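Long-range contact in glycerophosphodiester phosphodiesterase (Thermotoga maritima, PDB 1O1Z), which belongs to the glycerophosphodiester phosphodiesterase family, whose members are built on a TIM-barrel fold: residues V167-Y179 with L191-T205. Residues are numbered along the deposited sequence; the frame is centred on the assembly and turned at random. Where two conformers were deposited one is given.
Sequences VEKERPYSLHVPY and LRSFRKKGIVIFVWT
Val200 N donates a hydrogen bond to Tyr173 O (3.0 Å), the first rung of a parallel ladder joining strands 174-178 and 200-204; a water donates to both Tyr173 O and Gly198 O. Leu175 N and O bond Val200 O and Phe202 N, Val177 N and O bond Phe202 O and Trp204 N, and Tyr179 N closes the ladder on Trp204 O (3.2 Å). Ser174 and His176 turn their amides to strand 148-151 and Ile152. Trp204 CG, between its backbone N and carbonyl carbon (chi1 60°), sends the indole back so that NE1 meets His176 O (3.0 Å) from above the carbonyl plane. Pro178, having no N-H to place, lays CA over the indole's five-membered ring. Ser174 OG and His176 NE2 share a 2.8 Å hydrogen bond; Phe202 CB lies over one imidazole face, toward its rim. Between sheet and helices, Val167 CG1 makes a CH-pi contact over one Phe194 face, and Leu175 CG packs on Ile199 CG2. Gly198, lacking CB, suits the Schellman motif's positive phi. At the exposed margin, long-chained Lys197 forms a 2.7 Å salt bridge from NZ to Glu168 OE2 and donates to two waters, one bonded to Val167 O, the other to Glu168 O. Pairing thus sets the beta-alpha-beta unit's strand register, while charge and water join helix 160-170 to Lys197.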
loop_
_atom_site.group_PDB
_atom_site.type_symbol
_atom_site.label_atom_id
_atom_site.label_comp_id
_atom_site.label_asym_id
_atom_site.label_seq_id
_atom_site.Cartn_x
_atom_site.Cartn_y
_atom_site.Cartn_z
ATOM N N VAL A 167 -14.263 -12.440 -3.926
ATOM C CA VAL A 167 -13.707 -11.632 -4.999
ATOM C C VAL A 167 -14.727 -11.524 -6.144
ATOM O O VAL A 167 -14.916 -10.447 -6.702
ATOM C CB VAL A 167 -12.361 -12.209 -5.474
ATOM C CG1 VAL A 167 -11.861 -11.491 -6.726
ATOM C CG2 VAL A 167 -11.344 -12.079 -4.378
ATOM N N GLU A 168 -15.383 -12.627 -6.485
ATOM C CA GLU A 168 -16.465 -12.606 -7.490
ATOM C C GLU A 168 -17.618 -11.687 -7.108
ATOM O O GLU A 168 -18.120 -10.894 -7.922
ATOM C CB GLU A 168 -16.987 -14.031 -7.709
ATOM C CG GLU A 168 -16.007 -14.947 -8.420
ATOM C CD GLU A 168 -16.150 -14.930 -9.936
ATOM O OE1 GLU A 168 -15.342 -15.599 -10.614
ATOM O OE2 GLU A 168 -17.070 -14.260 -10.451
ATOM N N LYS A 169 -18.010 -11.755 -5.840
ATOM C CA LYS A 169 -19.170 -11.041 -5.350
ATOM C C LYS A 169 -18.915 -9.534 -5.239
ATOM O O LYS A 169 -19.787 -8.724 -5.526
ATOM C CB LYS A 169 -19.595 -11.638 -3.990
ATOM C CG LYS A 169 -20.517 -10.803 -3.195
ATOM C CD LYS A 169 -21.012 -11.561 -1.974
ATOM C CE LYS A 169 -22.282 -10.907 -1.499
ATOM N NZ LYS A 169 -21.989 -9.495 -1.089
ATOM N N GLU A 170 -17.718 -9.172 -4.791
ATOM C CA GLU A 170 -17.390 -7.794 -4.415
ATOM C C GLU A 170 -16.583 -7.026 -5.432
ATOM O O GLU A 170 -16.591 -5.795 -5.419
ATOM C CB GLU A 170 -16.635 -7.772 -3.095
ATOM C CG GLU A 170 -17.413 -8.337 -1.923
ATOM C CD GLU A 170 -18.662 -7.560 -1.503
ATOM O OE1 GLU A 170 -18.888 -6.438 -2.005
ATOM O OE2 GLU A 170 -19.431 -8.130 -0.702
ATOM N N ARG A 171 -15.902 -7.735 -6.330
ATOM C CA ARG A 171 -15.126 -7.120 -7.399
ATOM C C ARG A 171 -14.176 -6.038 -6.902
ATOM O O ARG A 171 -14.279 -4.862 -7.296
ATOM C CB ARG A 171 -16.068 -6.569 -8.478
ATOM C CG ARG A 171 -17.211 -7.530 -8.879
ATOM C CD ARG A 171 -18.532 -7.322 -8.104
ATOM N NE ARG A 171 -19.016 -5.942 -8.221
ATOM C CZ ARG A 171 -19.791 -5.313 -7.352
ATOM N NH1 ARG A 171 -20.149 -4.058 -7.612
ATOM N NH2 ARG A 171 -20.220 -5.897 -6.233
ATOM N N PRO A 172 -13.206 -6.414 -6.074
ATOM C CA PRO A 172 -12.132 -5.472 -5.750
ATOM C C PRO A 172 -11.394 -5.099 -7.023
ATOM O O PRO A 172 -11.275 -5.881 -7.973
ATOM C CB PRO A 172 -11.218 -6.272 -4.814
ATOM C CG PRO A 172 -11.431 -7.687 -5.248
ATOM C CD PRO A 172 -12.926 -7.762 -5.540
ATOM N N TYR A 173 -10.845 -3.886 -7.058
ATOM C CA TYR A 173 -9.990 -3.483 -8.152
ATOM C C TYR A 173 -8.742 -4.352 -8.227
ATOM O O TYR A 173 -8.296 -4.707 -9.301
ATOM C CB TYR A 173 -9.573 -2.010 -7.956
ATOM C CG TYR A 173 -8.500 -1.536 -8.869
ATOM C CD1 TYR A 173 -8.758 -1.293 -10.217
ATOM C CD2 TYR A 173 -7.209 -1.333 -8.387
ATOM C CE1 TYR A 173 -7.748 -0.850 -11.055
ATOM C CE2 TYR A 173 -6.207 -0.884 -9.214
ATOM C CZ TYR A 173 -6.473 -0.666 -10.553
ATOM O OH TYR A 173 -5.461 -0.208 -11.387
ATOM N N SER A 174 -8.153 -4.635 -7.069
ATOM C CA SER A 174 -6.851 -5.301 -7.016
ATOM C C SER A 174 -6.782 -6.297 -5.860
ATOM O O SER A 174 -7.585 -6.266 -4.909
ATOM C CB SER A 174 -5.749 -4.261 -6.880
ATOM O OG SER A 174 -5.965 -3.405 -5.772
ATOM N N LEU A 175 -5.817 -7.198 -5.984
ATOM C CA LEU A 175 -5.455 -8.131 -4.924
ATOM C C LEU A 175 -3.972 -7.958 -4.673
ATOM O O LEU A 175 -3.194 -7.940 -5.613
ATOM C CB LEU A 175 -5.732 -9.557 -5.342
ATOM C CG LEU A 175 -7.195 -9.854 -5.657
ATOM C CD1 LEU A 175 -7.350 -11.254 -6.256
ATOM C CD2 LEU A 175 -8.071 -9.735 -4.412
ATOM N N HIS A 176 -3.614 -7.791 -3.404
ATOM C CA HIS A 176 -2.245 -7.502 -3.000
ATOM C C HIS A 176 -1.770 -8.713 -2.235
ATOM O O HIS A 176 -2.130 -8.909 -1.080
ATOM C CB HIS A 176 -2.225 -6.243 -2.129
ATOM C CG HIS A 176 -2.713 -5.009 -2.830
ATOM N ND1 HIS A 176 -2.283 -3.747 -2.488
ATOM C CD2 HIS A 176 -3.599 -4.841 -3.850
ATOM C CE1 HIS A 176 -2.884 -2.851 -3.263
ATOM N NE2 HIS A 176 -3.697 -3.489 -4.093
ATOM N N VAL A 177 -0.986 -9.538 -2.910
ATOM C CA VAL A 177 -0.669 -10.878 -2.423
ATOM C C VAL A 177 0.816 -10.975 -2.083
ATOM O O VAL A 177 1.684 -10.360 -2.710
ATOM C CB VAL A 177 -1.087 -11.949 -3.436
ATOM C CG1 VAL A 177 -2.528 -11.705 -3.916
ATOM C CG2 VAL A 177 -0.212 -11.942 -4.579
ATOM N N PRO A 178 1.147 -11.727 -1.051
ATOM C CA PRO A 178 2.551 -11.950 -0.736
ATOM C C PRO A 178 3.199 -12.703 -1.875
ATOM O O PRO A 178 2.593 -13.590 -2.454
ATOM C CB PRO A 178 2.512 -12.795 0.531
ATOM C CG PRO A 178 1.114 -13.197 0.726
ATOM C CD PRO A 178 0.235 -12.407 -0.120
ATOM N N TYR A 179 4.432 -12.371 -2.220
ATOM C CA TYR A 179 5.057 -13.084 -3.343
ATOM C C TYR A 179 5.206 -14.602 -3.155
ATOM O O TYR A 179 5.274 -15.350 -4.126
ATOM C CB TYR A 179 6.399 -12.441 -3.728
ATOM C CG TYR A 179 7.447 -12.456 -2.669
ATOM C CD1 TYR A 179 8.287 -13.549 -2.497
ATOM C CD2 TYR A 179 7.672 -11.324 -1.871
ATOM C CE1 TYR A 179 9.278 -13.549 -1.546
ATOM C CE2 TYR A 179 8.678 -11.309 -0.941
ATOM C CZ TYR A 179 9.477 -12.415 -0.773
ATOM O OH TYR A 179 10.465 -12.391 0.183
ATOM N N LEU A 191 -5.102 -17.037 -9.102
ATOM C CA LEU A 191 -4.768 -15.657 -9.409
ATOM C C LEU A 191 -4.897 -15.385 -10.905
ATOM O O LEU A 191 -5.342 -14.312 -11.310
ATOM C CB LEU A 191 -3.359 -15.322 -8.911
ATOM C CG LEU A 191 -3.269 -15.356 -7.376
ATOM C CD1 LEU A 191 -1.805 -15.261 -6.950
ATOM C CD2 LEU A 191 -4.115 -14.255 -6.751
ATOM N N ARG A 192 -4.521 -16.353 -11.735
ATOM C CA ARG A 192 -4.714 -16.194 -13.180
ATOM C C ARG A 192 -6.180 -16.003 -13.524
ATOM O O ARG A 192 -6.514 -15.239 -14.419
ATOM C CB ARG A 192 -4.158 -17.389 -13.953
ATOM C CG ARG A 192 -2.672 -17.445 -14.008
ATOM C CD ARG A 192 -2.171 -18.700 -14.661
ATOM N NE ARG A 192 -0.731 -18.683 -14.798
ATOM C CZ ARG A 192 -0.033 -19.717 -15.229
ATOM N NH1 ARG A 192 -0.655 -20.847 -15.571
ATOM N NH2 ARG A 192 1.287 -19.616 -15.327
ATOM N N SER A 193 -7.058 -16.726 -12.840
ATOM C CA SER A 193 -8.500 -16.627 -13.098
ATOM C C SER A 193 -8.999 -15.235 -12.751
ATOM O O SER A 193 -9.801 -14.661 -13.500
ATOM C CB SER A 193 -9.307 -17.698 -12.322
ATOM O OG SER A 193 -9.503 -17.372 -10.944
ATOM N N PHE A 194 -8.499 -14.692 -11.646
ATOM C CA PHE A 194 -8.875 -13.342 -11.214
ATOM C C PHE A 194 -8.403 -12.304 -12.276
ATOM O O PHE A 194 -9.123 -11.378 -12.648
ATOM C CB PHE A 194 -8.226 -13.022 -9.857
ATOM C CG PHE A 194 -8.789 -13.793 -8.650
ATOM C CD1 PHE A 194 -10.089 -14.248 -8.628
ATOM C CD2 PHE A 194 -7.986 -14.005 -7.537
ATOM C CE1 PHE A 194 -10.604 -14.932 -7.502
ATOM C CE2 PHE A 194 -8.479 -14.664 -6.406
ATOM C CZ PHE A 194 -9.794 -15.130 -6.396
ATOM N N ARG A 195 -7.174 -12.460 -12.742
ATOM C CA ARG A 195 -6.589 -11.515 -13.684
ATOM C C ARG A 195 -7.342 -11.528 -15.015
ATOM O O ARG A 195 -7.525 -10.476 -15.638
ATOM C CB ARG A 195 -5.131 -11.867 -13.896
ATOM C CG ARG A 195 -4.299 -10.789 -14.392
ATOM C CD ARG A 195 -2.848 -11.037 -14.041
ATOM N NE ARG A 195 -2.035 -10.019 -14.632
ATOM C CZ ARG A 195 -1.010 -10.257 -15.431
ATOM N NH1 ARG A 195 -0.669 -11.501 -15.781
ATOM N NH2 ARG A 195 -0.300 -9.233 -15.880
ATOM N N LYS A 196 -7.799 -12.707 -15.422
ATOM C CA LYS A 196 -8.566 -12.864 -16.660
ATOM C C LYS A 196 -9.871 -12.062 -16.602
ATOM O O LYS A 196 -10.352 -11.568 -17.630
ATOM C CB LYS A 196 -8.845 -14.355 -16.920
ATOM C CG LYS A 196 -9.529 -14.658 -18.240
ATOM C CD LYS A 196 -9.639 -16.168 -18.474
ATOM N N LYS A 197 -10.418 -11.913 -15.395
ATOM C CA LYS A 197 -11.573 -11.044 -15.145
ATOM C C LYS A 197 -11.272 -9.550 -15.023
ATOM O O LYS A 197 -12.202 -8.752 -14.910
ATOM C CB LYS A 197 -12.296 -11.470 -13.871
ATOM C CG LYS A 197 -13.086 -12.725 -13.966
ATOM C CD LYS A 197 -13.987 -12.863 -12.740
ATOM C CE LYS A 197 -15.280 -12.044 -12.866
ATOM N NZ LYS A 197 -16.047 -12.006 -11.575
ATOM N N GLY A 198 -10.007 -9.150 -15.013
ATOM C CA GLY A 198 -9.629 -7.744 -15.027
ATOM C C GLY A 198 -9.164 -7.244 -13.661
ATOM O O GLY A 198 -8.808 -6.056 -13.512
ATOM N N ILE A 199 -9.099 -8.149 -12.694
ATOM C CA ILE A 199 -8.547 -7.787 -11.370
ATOM C C ILE A 199 -7.036 -7.620 -11.478
ATOM O O ILE A 199 -6.358 -8.402 -12.174
ATOM C CB ILE A 199 -8.925 -8.807 -10.316
ATOM C CG1 ILE A 199 -10.450 -8.812 -10.139
ATOM C CG2 ILE A 199 -8.242 -8.479 -8.977
ATOM C CD1 ILE A 199 -10.967 -10.029 -9.556
ATOM N N VAL A 200 -6.517 -6.561 -10.866
ATOM C CA VAL A 200 -5.110 -6.189 -10.927
ATOM C C VAL A 200 -4.371 -6.880 -9.792
ATOM O O VAL A 200 -4.822 -6.836 -8.666
ATOM C CB VAL A 200 -4.943 -4.635 -10.826
ATOM C CG1 VAL A 200 -3.516 -4.208 -10.707
ATOM C CG2 VAL A 200 -5.583 -3.983 -12.052
ATOM N N ILE A 201 -3.276 -7.564 -10.101
ATOM C CA ILE A 201 -2.536 -8.307 -9.090
ATOM C C ILE A 201 -1.246 -7.580 -8.737
ATOM O O ILE A 201 -0.408 -7.370 -9.602
ATOM C CB ILE A 201 -2.175 -9.723 -9.640
ATOM C CG1 ILE A 201 -3.423 -10.472 -10.178
ATOM C CG2 ILE A 201 -1.402 -10.495 -8.581
ATOM C CD1 ILE A 201 -4.522 -10.691 -9.180
ATOM N N PHE A 202 -1.101 -7.198 -7.472
ATOM C CA PHE A 202 0.125 -6.608 -6.943
ATOM C C PHE A 202 0.758 -7.633 -6.016
ATOM O O PHE A 202 0.061 -8.377 -5.304
ATOM C CB PHE A 202 -0.143 -5.345 -6.112
ATOM C CG PHE A 202 -0.441 -4.117 -6.912
ATOM C CD1 PHE A 202 -1.723 -3.841 -7.321
ATOM C CD2 PHE A 202 0.581 -3.193 -7.209
ATOM C CE1 PHE A 202 -2.010 -2.704 -8.065
ATOM C CE2 PHE A 202 0.284 -2.058 -7.963
ATOM C CZ PHE A 202 -1.019 -1.818 -8.368
ATOM N N VAL A 203 2.081 -7.690 -6.025
ATOM C CA VAL A 203 2.811 -8.496 -5.053
ATOM C C VAL A 203 3.626 -7.639 -4.109
ATOM O O VAL A 203 4.093 -6.594 -4.487
ATOM C CB VAL A 203 3.678 -9.577 -5.716
ATOM C CG1 VAL A 203 2.798 -10.510 -6.498
ATOM C CG2 VAL A 203 4.757 -8.987 -6.583
ATOM N N TRP A 204 3.770 -8.087 -2.863
ATOM C CA TRP A 204 4.532 -7.364 -1.845
ATOM C C TRP A 204 5.236 -8.326 -0.900
ATOM O O TRP A 204 4.888 -9.500 -0.843
ATOM C CB TRP A 204 3.593 -6.487 -1.015
ATOM C CG TRP A 204 2.512 -7.296 -0.295
ATOM C CD1 TRP A 204 1.322 -7.676 -0.813
ATOM C CD2 TRP A 204 2.566 -7.862 1.033
ATOM N NE1 TRP A 204 0.618 -8.426 0.099
ATOM C CE2 TRP A 204 1.349 -8.546 1.247
ATOM C CE3 TRP A 204 3.507 -7.844 2.063
ATOM C CZ2 TRP A 204 1.051 -9.213 2.437
ATOM C CZ3 TRP A 204 3.214 -8.509 3.251
ATOM C CH2 TRP A 204 1.991 -9.185 3.424
ATOM N N THR A 205 6.240 -7.875 -0.146
ATOM C CA THR A 205 7.063 -6.718 -0.432
ATOM C C THR A 205 8.317 -7.320 -1.033
ATOM O O THR A 205 9.101 -7.993 -0.352
ATOM C CB THR A 205 7.422 -5.991 0.865
ATOM O OG1 THR A 205 6.256 -5.333 1.373
ATOM C CG2 THR A 205 8.436 -4.873 0.573
HETATM O O HOH W 1 -14.470 -10.633 -9.561
HETATM O O HOH W 2 -18.412 -10.813 -10.553
HETATM O O HOH W 3 -12.218 -16.702 -10.274
HETATM O O HOH W 4 -9.545 -4.146 -11.750
#